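Local coordinates for transglutaminase-like domain-containing protein (Streptococcus suis, PDB 4XZ7), which probably catalyses transglutaminase-type cross-linking of proteins and, as a homodimeric virulence factor, helps the bacterium resist phagocytosis, at residues B[228-233]-B[310-315]; B[283-288]-B[295-300]; B[205-210]-B[217-222]; B[340-345]-B[352-357]. One frame throughout, in Å; residues are numbered along the deposited sequence.

Interaction 1: residues B[228-233]-B[310-315]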
# COMPACT_ATOMS: atom_id res chain seq x y z
N THR B 228 -12.28 -9.83 -22.11
CA THR B 228 -11.91 -9.30 -20.82
C THR B 228 -12.68 -10.02 -19.73
O THR B 228 -13.88 -10.14 -19.81
CB THR B 228 -12.20 -7.82 -20.75
OG1 THR B 228 -11.68 -7.19 -21.92
CG2 THR B 228 -11.58 -7.21 -19.49
N THR B 229 -11.99 -10.50 -18.70
CA THR B 229 -12.67 -11.14 -17.58
C THR B 229 -13.38 -10.10 -16.69
O THR B 229 -12.78 -9.09 -16.32
CB THR B 229 -11.67 -11.95 -16.72
OG1 THR B 229 -11.20 -13.06 -17.49
CG2 THR B 229 -12.32 -12.44 -15.45
N TYR B 230 -14.66 -10.32 -16.40
CA TYR B 230 -15.31 -9.53 -15.35
C TYR B 230 -14.88 -10.03 -13.96
O TYR B 230 -14.95 -11.22 -13.66
CB TYR B 230 -16.85 -9.59 -15.47
CG TYR B 230 -17.48 -8.43 -14.72
CD1 TYR B 230 -17.47 -7.16 -15.27
CD2 TYR B 230 -18.01 -8.59 -13.44
CE1 TYR B 230 -18.00 -6.07 -14.60
CE2 TYR B 230 -18.55 -7.50 -12.74
CZ TYR B 230 -18.53 -6.24 -13.34
OH TYR B 230 -19.05 -5.13 -12.70
N ASP B 231 -14.46 -9.11 -13.10
CA ASP B 231 -13.91 -9.53 -11.82
C ASP B 231 -15.02 -9.76 -10.82
O ASP B 231 -15.32 -8.90 -9.99
CB ASP B 231 -12.93 -8.48 -11.28
CG ASP B 231 -12.11 -9.01 -10.10
OD1 ASP B 231 -12.50 -10.04 -9.52
OD2 ASP B 231 -11.08 -8.40 -9.75
N TRP B 232 -15.64 -10.95 -10.89
CA TRP B 232 -16.74 -11.30 -10.01
C TRP B 232 -16.42 -11.11 -8.50
O TRP B 232 -17.25 -10.55 -7.76
CB TRP B 232 -17.18 -12.75 -10.30
CG TRP B 232 -17.60 -12.89 -11.73
CD1 TRP B 232 -16.95 -13.58 -12.72
CD2 TRP B 232 -18.73 -12.28 -12.34
NE1 TRP B 232 -17.63 -13.46 -13.91
CE2 TRP B 232 -18.73 -12.66 -13.71
CE3 TRP B 232 -19.77 -11.46 -11.87
CZ2 TRP B 232 -19.70 -12.24 -14.60
CZ3 TRP B 232 -20.75 -11.05 -12.76
CH2 TRP B 232 -20.71 -11.43 -14.10
N GLU B 233 -15.24 -11.53 -8.06
CA GLU B 233 -14.84 -11.42 -6.65
C GLU B 233 -14.79 -9.97 -6.15
O GLU B 233 -15.34 -9.63 -5.10
CB GLU B 233 -13.47 -12.05 -6.44
CG GLU B 233 -13.43 -13.54 -6.64
CD GLU B 233 -13.43 -14.26 -5.32
OE1 GLU B 233 -14.45 -14.92 -5.00
OE2 GLU B 233 -12.41 -14.17 -4.59
N ASP B 310 -24.10 0.17 -21.88
CA ASP B 310 -23.63 -0.70 -20.79
C ASP B 310 -22.77 -1.82 -21.36
O ASP B 310 -23.29 -2.74 -21.99
CB ASP B 310 -24.81 -1.30 -20.02
CG ASP B 310 -24.42 -1.88 -18.67
OD1 ASP B 310 -25.32 -2.03 -17.83
OD2 ASP B 310 -23.22 -2.18 -18.43
N GLY B 311 -21.46 -1.75 -21.15
CA GLY B 311 -20.54 -2.71 -21.72
C GLY B 311 -20.44 -3.97 -20.90
O GLY B 311 -19.71 -4.90 -21.24
N THR B 312 -21.18 -4.01 -19.79
CA THR B 312 -21.19 -5.18 -18.93
C THR B 312 -22.63 -5.64 -18.67
O THR B 312 -23.06 -5.76 -17.52
CB THR B 312 -20.44 -4.90 -17.61
OG1 THR B 312 -21.00 -3.73 -16.99
CG2 THR B 312 -18.96 -4.62 -17.87
N GLY B 313 -23.36 -5.92 -19.74
CA GLY B 313 -24.77 -6.23 -19.65
C GLY B 313 -25.09 -7.68 -19.29
O GLY B 313 -26.23 -8.11 -19.50
N PHE B 314 -24.12 -8.39 -18.73
CA PHE B 314 -24.24 -9.83 -18.43
C PHE B 314 -24.25 -10.14 -16.93
O PHE B 314 -24.30 -11.30 -16.53
CB PHE B 314 -23.07 -10.58 -19.08
CG PHE B 314 -21.74 -9.91 -18.86
CD1 PHE B 314 -21.16 -9.90 -17.61
CD2 PHE B 314 -21.10 -9.27 -19.91
CE1 PHE B 314 -19.96 -9.26 -17.41
CE2 PHE B 314 -19.89 -8.63 -19.71
CZ PHE B 314 -19.33 -8.62 -18.47
N ILE B 315 -24.17 -9.10 -16.11
CA ILE B 315 -24.06 -9.28 -14.67
C ILE B 315 -25.33 -9.80 -14.00
O ILE B 315 -25.28 -10.70 -13.16
CB ILE B 315 -23.69 -7.96 -14.00
CG1 ILE B 315 -22.33 -7.51 -14.51
CG2 ILE B 315 -23.71 -8.10 -12.47
CD1 ILE B 315 -22.02 -6.08 -14.21
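Tyr230 reaches across to Thr312, Phe314 and Ile315 and joins strand 229-230, just ahead of helix 232-239, to the loop that follows strand 305-309 in this transglutaminase-like (papain-like) fold. The tyrosine can be followed outward. Its CB lies 3.7 Å from Phe314 CE1, and CG and CD1 keep company with the same edge carbon. The two rings form an offset edge-to-face pair, the Phe314 edge turned to the Tyr230 face, with centroids 5.6 Å apart and planes at 79°. Farther out, Tyr230 CE1 meets the methyl CG2 of Thr312 at 3.7 Å, while Ile315 CG1 lies over one face of the ring, toward its rim. At the tip, Tyr230 OH is 3.5 Å from Ile315 CD1. CG lies anti to the tyrosine's backbone N (chi1 -161°), and the ring thus extends toward the loop, between Phe314, Thr312 and Ile315. Trp232 adds a more exposed border: its far corner CH2 stands 3.9 Å from Phe314 CD1, and Ile315 CA sits at the indole edge. Tyr230 and Thr312 also touch Cys264 of helix 264-277, so this aromatic cluster borders the probable catalytic cysteine. The loop itself is shaped by an Asx turn, in which Thr312 N donates to Asp310 OD2 over 3.1 Å from above the carboxylate plane.

Interaction 2: residues B[283-288]-B[295-300]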
# COMPACT_ATOMS: atom_id res chain seq x y z
N TYR B 283 -18.34 9.83 -22.77
CA TYR B 283 -17.79 10.04 -21.43
C TYR B 283 -18.35 8.97 -20.52
O TYR B 283 -19.28 8.24 -20.89
CB TYR B 283 -18.07 11.47 -20.90
CG TYR B 283 -19.52 11.83 -20.56
CD1 TYR B 283 -19.90 12.11 -19.25
CD2 TYR B 283 -20.50 11.91 -21.55
CE1 TYR B 283 -21.21 12.46 -18.92
CE2 TYR B 283 -21.82 12.25 -21.24
CZ TYR B 283 -22.16 12.52 -19.91
OH TYR B 283 -23.46 12.86 -19.56
N VAL B 284 -17.77 8.87 -19.33
CA VAL B 284 -18.16 7.84 -18.37
C VAL B 284 -19.20 8.38 -17.38
O VAL B 284 -19.03 9.46 -16.81
CB VAL B 284 -16.93 7.33 -17.59
CG1 VAL B 284 -17.34 6.31 -16.56
CG2 VAL B 284 -15.92 6.72 -18.54
N VAL B 285 -20.26 7.62 -17.16
CA VAL B 285 -21.25 8.00 -16.18
C VAL B 285 -21.49 6.91 -15.14
O VAL B 285 -21.16 5.74 -15.36
CB VAL B 285 -22.60 8.33 -16.85
CG1 VAL B 285 -22.50 9.63 -17.67
CG2 VAL B 285 -23.07 7.17 -17.71
N VAL B 286 -22.07 7.31 -14.01
CA VAL B 286 -22.41 6.39 -12.94
C VAL B 286 -23.85 6.57 -12.51
O VAL B 286 -24.44 7.64 -12.67
CB VAL B 286 -21.51 6.58 -11.71
CG1 VAL B 286 -20.06 6.31 -12.06
CG2 VAL B 286 -21.69 7.98 -11.14
N GLY B 287 -24.42 5.51 -11.94
CA GLY B 287 -25.80 5.51 -11.52
C GLY B 287 -26.04 4.21 -10.79
O GLY B 287 -25.16 3.70 -10.09
N LYS B 288 -27.23 3.66 -10.96
CA LYS B 288 -27.53 2.40 -10.30
C LYS B 288 -28.13 1.37 -11.24
O LYS B 288 -28.86 1.72 -12.18
CB LYS B 288 -28.45 2.62 -9.10
CG LYS B 288 -27.74 3.34 -7.96
CD LYS B 288 -28.52 3.31 -6.68
CE LYS B 288 -27.72 3.99 -5.56
NZ LYS B 288 -28.35 3.80 -4.23
N HIS B 295 -23.55 1.34 -10.42
CA HIS B 295 -23.03 0.84 -11.67
C HIS B 295 -22.46 1.99 -12.49
O HIS B 295 -22.63 3.17 -12.15
CB HIS B 295 -24.14 0.11 -12.44
CG HIS B 295 -23.65 -0.74 -13.58
ND1 HIS B 295 -22.81 -1.82 -13.39
CD2 HIS B 295 -23.88 -0.67 -14.91
CE1 HIS B 295 -22.55 -2.38 -14.56
NE2 HIS B 295 -23.18 -1.70 -15.50
N ALA B 296 -21.77 1.64 -13.58
CA ALA B 296 -21.17 2.63 -14.47
C ALA B 296 -21.31 2.21 -15.92
O ALA B 296 -21.25 1.01 -16.24
CB ALA B 296 -19.72 2.85 -14.12
N THR B 297 -21.50 3.19 -16.80
CA THR B 297 -21.70 2.93 -18.22
C THR B 297 -21.03 4.05 -19.02
O THR B 297 -20.58 5.03 -18.43
CB THR B 297 -23.21 2.88 -18.60
OG1 THR B 297 -23.83 4.13 -18.28
CG2 THR B 297 -23.94 1.75 -17.86
N ALA B 298 -20.98 3.93 -20.34
CA ALA B 298 -20.56 5.08 -21.15
C ALA B 298 -21.78 5.76 -21.75
O ALA B 298 -22.80 5.12 -22.00
CB ALA B 298 -19.61 4.67 -22.25
N ARG B 299 -21.67 7.06 -21.96
CA ARG B 299 -22.58 7.80 -22.81
C ARG B 299 -21.83 8.10 -24.08
O ARG B 299 -20.69 8.56 -24.01
CB ARG B 299 -23.05 9.07 -22.14
CG ARG B 299 -24.10 8.83 -21.10
CD ARG B 299 -25.30 9.70 -21.39
NE ARG B 299 -26.46 8.92 -21.75
CZ ARG B 299 -27.55 9.40 -22.32
NH1 ARG B 299 -28.54 8.58 -22.60
NH2 ARG B 299 -27.65 10.70 -22.61
N VAL B 300 -22.45 7.79 -25.22
CA VAL B 300 -21.82 7.92 -26.53
C VAL B 300 -22.74 8.63 -27.49
O VAL B 300 -23.95 8.38 -27.49
CB VAL B 300 -21.47 6.54 -27.15
CG1 VAL B 300 -20.33 6.69 -28.14
CG2 VAL B 300 -21.10 5.55 -26.08
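Val285 and Thr297 pair at the centre of an antiparallel beta hairpin, strands 282-288 and 294-302, within the sheet of the transglutaminase-like core. Three hydrogen-bonded pairs, Tyr283-Arg299, Val285-Thr297 and Gly287-His295, give six backbone bonds; Val285 N to Thr297 O, at 2.9 Å and 172°, is the straightest. Between them, Val284-Ala298 and Val286-Ala296 are non-hydrogen-bonded pairs whose side chains share one face of the sheet, and there Val286 CG1 rests 4.0 Å from Ala296 CB.

On the opposite face, with Val285 and Thr297, Tyr283 and Arg299 run side by side in the same direction, with Tyr283 CE2 3.5 Å from Arg299 CB and the guanidinium plane nearly perpendicular to the ring. Arg299 CG then packs 3.9 Å from Val285 CG1. Farther out, Glu362 takes up both ends, by a salt bridge to Arg299 NH2 and a hydrogen bond to Tyr283 OH, while Arg299 NH1 bonds to Thr308. At the far end of this face His295 is held through NE2 by Asp310, consistent with the His-Asp part of a Cys-His-Asp triad. Between the two ends, Thr297 OG1 is buried without a hydrogen-bonding partner in the model; Met355 of the neighbouring strand packs on it, and Val285 CG2 lies 3.2 Å from Thr297 OG1.

Interaction 3: residues B[205-210]-B[217-222]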
# COMPACT_ATOMS: atom_id res chain seq x y z
N SER B 205 -11.51 -5.59 -32.75
CA SER B 205 -12.96 -5.56 -32.76
C SER B 205 -13.55 -5.42 -34.18
O SER B 205 -14.72 -5.72 -34.38
CB SER B 205 -13.48 -4.41 -31.91
OG SER B 205 -13.49 -3.19 -32.64
N GLU B 206 -12.73 -4.94 -35.12
CA GLU B 206 -13.15 -4.64 -36.49
C GLU B 206 -14.24 -3.57 -36.55
O GLU B 206 -15.04 -3.53 -37.48
CB GLU B 206 -13.63 -5.91 -37.19
CG GLU B 206 -12.59 -7.03 -37.21
CD GLU B 206 -13.03 -8.25 -37.99
OE1 GLU B 206 -14.25 -8.40 -38.21
OE2 GLU B 206 -12.16 -9.06 -38.39
N ALA B 207 -14.25 -2.68 -35.55
CA ALA B 207 -15.26 -1.62 -35.49
C ALA B 207 -15.21 -0.71 -36.72
O ALA B 207 -16.24 -0.25 -37.19
CB ALA B 207 -15.09 -0.80 -34.22
N MET B 208 -14.01 -0.45 -37.23
CA MET B 208 -13.86 0.46 -38.36
C MET B 208 -14.44 -0.15 -39.63
O MET B 208 -14.77 0.56 -40.57
CB MET B 208 -12.39 0.83 -38.57
CG MET B 208 -11.88 1.91 -37.62
SD MET B 208 -12.77 3.48 -37.76
CE MET B 208 -11.89 4.26 -39.12
N LYS B 209 -14.58 -1.48 -39.65
CA LYS B 209 -15.15 -2.19 -40.80
C LYS B 209 -16.67 -2.10 -40.85
O LYS B 209 -17.29 -2.49 -41.83
CB LYS B 209 -14.73 -3.66 -40.79
CG LYS B 209 -13.25 -3.92 -40.92
CD LYS B 209 -13.00 -5.42 -41.08
CE LYS B 209 -11.52 -5.78 -40.95
NZ LYS B 209 -11.31 -7.26 -41.08
N GLN B 210 -17.28 -1.60 -39.78
CA GLN B 210 -18.73 -1.48 -39.71
C GLN B 210 -19.23 -0.22 -40.43
O GLN B 210 -18.57 0.82 -40.40
CB GLN B 210 -19.18 -1.46 -38.25
CG GLN B 210 -18.52 -2.52 -37.39
CD GLN B 210 -18.79 -3.93 -37.90
OE1 GLN B 210 -19.94 -4.29 -38.19
NE2 GLN B 210 -17.73 -4.73 -38.00
N VAL B 217 -20.02 0.84 -32.40
CA VAL B 217 -20.22 0.66 -30.96
C VAL B 217 -20.46 -0.81 -30.61
O VAL B 217 -19.78 -1.38 -29.74
CB VAL B 217 -21.41 1.50 -30.44
CG1 VAL B 217 -21.68 1.17 -28.98
CG2 VAL B 217 -21.14 2.98 -30.58
N LYS B 218 -21.44 -1.40 -31.29
CA LYS B 218 -21.83 -2.79 -31.05
C LYS B 218 -20.60 -3.70 -31.13
O LYS B 218 -20.31 -4.46 -30.20
CB LYS B 218 -22.90 -3.22 -32.08
CG LYS B 218 -23.67 -4.48 -31.75
CD LYS B 218 -24.48 -4.97 -32.98
CE LYS B 218 -25.47 -3.92 -33.49
NZ LYS B 218 -26.71 -3.83 -32.66
N ALA B 219 -19.86 -3.56 -32.22
CA ALA B 219 -18.68 -4.37 -32.46
C ALA B 219 -17.62 -4.22 -31.36
O ALA B 219 -17.10 -5.22 -30.85
CB ALA B 219 -18.08 -4.02 -33.81
N PHE B 220 -17.29 -2.98 -31.00
CA PHE B 220 -16.25 -2.79 -29.99
C PHE B 220 -16.67 -3.34 -28.61
O PHE B 220 -15.92 -4.08 -27.95
CB PHE B 220 -15.86 -1.32 -29.86
CG PHE B 220 -14.74 -1.11 -28.89
CD1 PHE B 220 -13.43 -1.39 -29.26
CD2 PHE B 220 -14.99 -0.67 -27.60
CE1 PHE B 220 -12.39 -1.21 -28.37
CE2 PHE B 220 -13.96 -0.49 -26.70
CZ PHE B 220 -12.67 -0.77 -27.08
N VAL B 221 -17.87 -2.95 -28.19
CA VAL B 221 -18.44 -3.37 -26.92
C VAL B 221 -18.46 -4.89 -26.79
O VAL B 221 -18.01 -5.44 -25.78
CB VAL B 221 -19.88 -2.82 -26.77
CG1 VAL B 221 -20.61 -3.49 -25.63
CG2 VAL B 221 -19.84 -1.33 -26.57
N GLN B 222 -18.94 -5.56 -27.83
CA GLN B 222 -19.04 -7.01 -27.81
C GLN B 222 -17.66 -7.65 -27.78
O GLN B 222 -17.42 -8.62 -27.05
CB GLN B 222 -19.83 -7.53 -29.02
CG GLN B 222 -20.37 -8.94 -28.81
CD GLN B 222 -21.42 -9.03 -27.69
OE1 GLN B 222 -21.13 -9.52 -26.59
NE2 GLN B 222 -22.64 -8.59 -27.98
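Ala219 and Ser205 meet where the chain, on leaving helix 188-205, turns and runs past the flank of helix 213-227. The tight part is small and mostly apolar. Ala219 CB is its hub, touching Ser205 O at 3.8 Å, Gln210 CG at 3.9 Å and Ala207 CA at 4.1 Å. Beside it Ser205 CB presses 3.7 Å from Phe220 CA, and Ser205 OG comes up to the edge of the Phe220 ring, in its plane, 3.8 Å from CD1. No hydrogen bond crosses between the two segments. The serine oxygen is occupied at home: it accepts from Ala207 N in an ST turn and is also hydrogen-bonded to Ile202 O.

The outer side is looser and faces solvent. Glu206, with positive phi, makes the Schellman motif that closes the helix, and its carboxylate OE2 forms a weak, 3.3 Å salt bridge with Lys209 NZ. Its carbonyl O is gripped twice, by Lys209 N and by Gln210 NE2, which arrive from opposite faces of the carbonyl plane. Gln210 CG, anti to the carbonyl carbon, lies against Ala219, and the bend at chi2 (-60°) turns the amide back to Glu206 O for a bond that is nearly straight at 171°. On the inner side, Phe220 continues onto Ala274 of helix 264-277, while Val217 and Val221, also on helix 213-227, pack on Phe275 of helix 264-277 and on Ile309 of strand 305-309.

Interaction 4: residues B[340-345]-B[352-357]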
# COMPACT_ATOMS: atom_id res chain seq x y z
N ASP B 340 -32.88 4.87 -17.36
CA ASP B 340 -33.46 6.19 -17.17
C ASP B 340 -32.32 7.15 -16.92
O ASP B 340 -31.26 6.75 -16.45
CB ASP B 340 -34.45 6.21 -16.00
CG ASP B 340 -35.72 5.46 -16.31
OD1 ASP B 340 -36.11 5.42 -17.49
OD2 ASP B 340 -36.33 4.91 -15.37
N VAL B 341 -32.51 8.42 -17.26
CA VAL B 341 -31.45 9.38 -17.02
C VAL B 341 -31.84 10.36 -15.94
O VAL B 341 -32.99 10.78 -15.84
CB VAL B 341 -31.09 10.15 -18.29
CG1 VAL B 341 -30.55 9.18 -19.32
CG2 VAL B 341 -32.32 10.87 -18.82
N VAL B 342 -30.86 10.70 -15.11
CA VAL B 342 -31.04 11.66 -14.04
C VAL B 342 -30.08 12.79 -14.31
O VAL B 342 -28.92 12.55 -14.62
CB VAL B 342 -30.76 11.02 -12.65
CG1 VAL B 342 -30.58 12.08 -11.57
CG2 VAL B 342 -31.87 10.06 -12.29
N GLU B 343 -30.57 14.03 -14.23
CA GLU B 343 -29.72 15.18 -14.53
C GLU B 343 -28.76 15.48 -13.39
O GLU B 343 -29.15 15.46 -12.23
CB GLU B 343 -30.57 16.40 -14.83
CG GLU B 343 -29.76 17.52 -15.42
CD GLU B 343 -29.24 17.16 -16.79
OE1 GLU B 343 -29.95 16.42 -17.50
OE2 GLU B 343 -28.13 17.60 -17.15
N ALA B 344 -27.50 15.76 -13.74
CA ALA B 344 -26.48 16.12 -12.76
C ALA B 344 -26.96 17.27 -11.87
O ALA B 344 -27.39 18.30 -12.37
CB ALA B 344 -25.18 16.51 -13.46
N GLY B 345 -26.88 17.09 -10.56
CA GLY B 345 -27.39 18.08 -9.63
C GLY B 345 -28.73 17.68 -9.04
O GLY B 345 -28.89 17.62 -7.82
N ARG B 352 -33.10 2.89 -8.86
CA ARG B 352 -32.68 1.78 -9.69
C ARG B 352 -32.81 2.17 -11.15
O ARG B 352 -33.68 2.96 -11.50
CB ARG B 352 -33.49 0.52 -9.39
CG ARG B 352 -34.99 0.76 -9.28
CD ARG B 352 -35.74 -0.54 -9.02
NE ARG B 352 -35.57 -1.48 -10.13
CZ ARG B 352 -36.39 -1.57 -11.17
NH1 ARG B 352 -37.45 -0.78 -11.25
NH2 ARG B 352 -36.15 -2.46 -12.13
N ASN B 353 -31.93 1.63 -11.98
CA ASN B 353 -31.95 1.84 -13.43
C ASN B 353 -31.90 3.31 -13.85
O ASN B 353 -32.67 3.74 -14.72
CB ASN B 353 -33.19 1.18 -14.04
CG ASN B 353 -33.02 0.90 -15.53
OD1 ASN B 353 -31.92 0.65 -16.00
ND2 ASN B 353 -34.12 0.96 -16.27
N TYR B 354 -30.97 4.06 -13.26
CA TYR B 354 -30.63 5.38 -13.77
C TYR B 354 -29.13 5.53 -13.95
O TYR B 354 -28.34 4.88 -13.27
CB TYR B 354 -31.15 6.49 -12.85
CG TYR B 354 -30.50 6.52 -11.49
CD1 TYR B 354 -29.36 7.29 -11.24
CD2 TYR B 354 -31.01 5.75 -10.44
CE1 TYR B 354 -28.75 7.30 -9.98
CE2 TYR B 354 -30.41 5.76 -9.19
CZ TYR B 354 -29.29 6.54 -8.97
OH TYR B 354 -28.70 6.54 -7.72
N MET B 355 -28.76 6.40 -14.88
CA MET B 355 -27.40 6.91 -15.01
C MET B 355 -27.47 8.42 -14.83
O MET B 355 -28.37 9.08 -15.37
CB MET B 355 -26.79 6.56 -16.38
CG MET B 355 -26.36 5.09 -16.46
SD MET B 355 -25.00 4.80 -15.32
CE MET B 355 -25.33 3.14 -14.72
N ILE B 356 -26.54 8.97 -14.05
CA ILE B 356 -26.48 10.40 -13.81
C ILE B 356 -25.72 11.10 -14.93
O ILE B 356 -24.50 11.03 -14.99
CB ILE B 356 -25.83 10.71 -12.43
CG1 ILE B 356 -26.65 10.04 -11.32
CG2 ILE B 356 -25.73 12.22 -12.22
CD1 ILE B 356 -26.11 10.24 -9.91
N ILE B 357 -26.43 11.76 -15.82
CA ILE B 357 -25.80 12.37 -16.99
C ILE B 357 -25.67 13.88 -16.83
O ILE B 357 -26.28 14.47 -15.94
CB ILE B 357 -26.57 12.05 -18.28
CG1 ILE B 357 -27.81 12.93 -18.40
CG2 ILE B 357 -26.99 10.57 -18.31
CD1 ILE B 357 -28.48 12.86 -19.77
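A chi1 of 165° puts Val342 CG2 on the backbone N side of the valine, where this methyl lies 3.7 Å from Tyr354 CB. The tyrosine's own chi1 of 66° stands its CG between its N and carbonyl carbon, and the root of the ring is thus met by Val342 CG2 at a slant. On the same face Val342 CB is a looser neighbour of Ile356 CG1, and Ile356 CG2 reaches as far as Ala344 CA. On the opposite face Ile357 packs on Val341: its CG2 sits 4.0 Å from Val341 CG1, and its CD1 comes up to Val341 CB.

These side chains ride on a parallel beta pair, strand 340-343 at the edge, within this chain, of the five-stranded sheet and strand 354-357 next to it, their short axes 4.5 Å apart and turned by 36°. The backbone ladder runs from Asp340 N, which donates to Asn353 O, through Met355 N to Asp340 O and Val342 N to Met355 O, to Ile357 N, 2.9 Å from Val342 O. Ala344 N closes it at 2.8 Å from Ile357 O. Where strand 354-357 begins, Asn353 and Tyr354 both face Lys288 of the hairpin in a G1 beta bulge, with Asn353 at positive phi and psi; its ND2 is bonded to Ser338 O. Glu343 folds back, which brings its carboxylate past Ile357, OE1 lying 4.2 Å from Ile357 CG1 while bonding to Ser359 OG.

In the fold
Interactions 2 and 4 share one sheet: strand 354-357 pairs with strand 282-288, with Lys288 N 2.8 Å from Tyr354 O and Val286 O 2.8 Å from Ile356 N, and their centres lie about 9 Å apart. Interaction 1 encloses interaction 2 along the chain and touches it at the probable active site, where Asp310 OD2 is 3.0 Å from His295 NE2 and Ile315 CD1 is 3.8 Å from His295 CE1; Cys264 borders both contacts. Interaction 3 stands farther off, on the helical side; its Val221 CG1 comes 4.0 Å from Gly311 CA of interaction 1, whereas the centre of interaction 3 is about 26 Å from that of interaction 4.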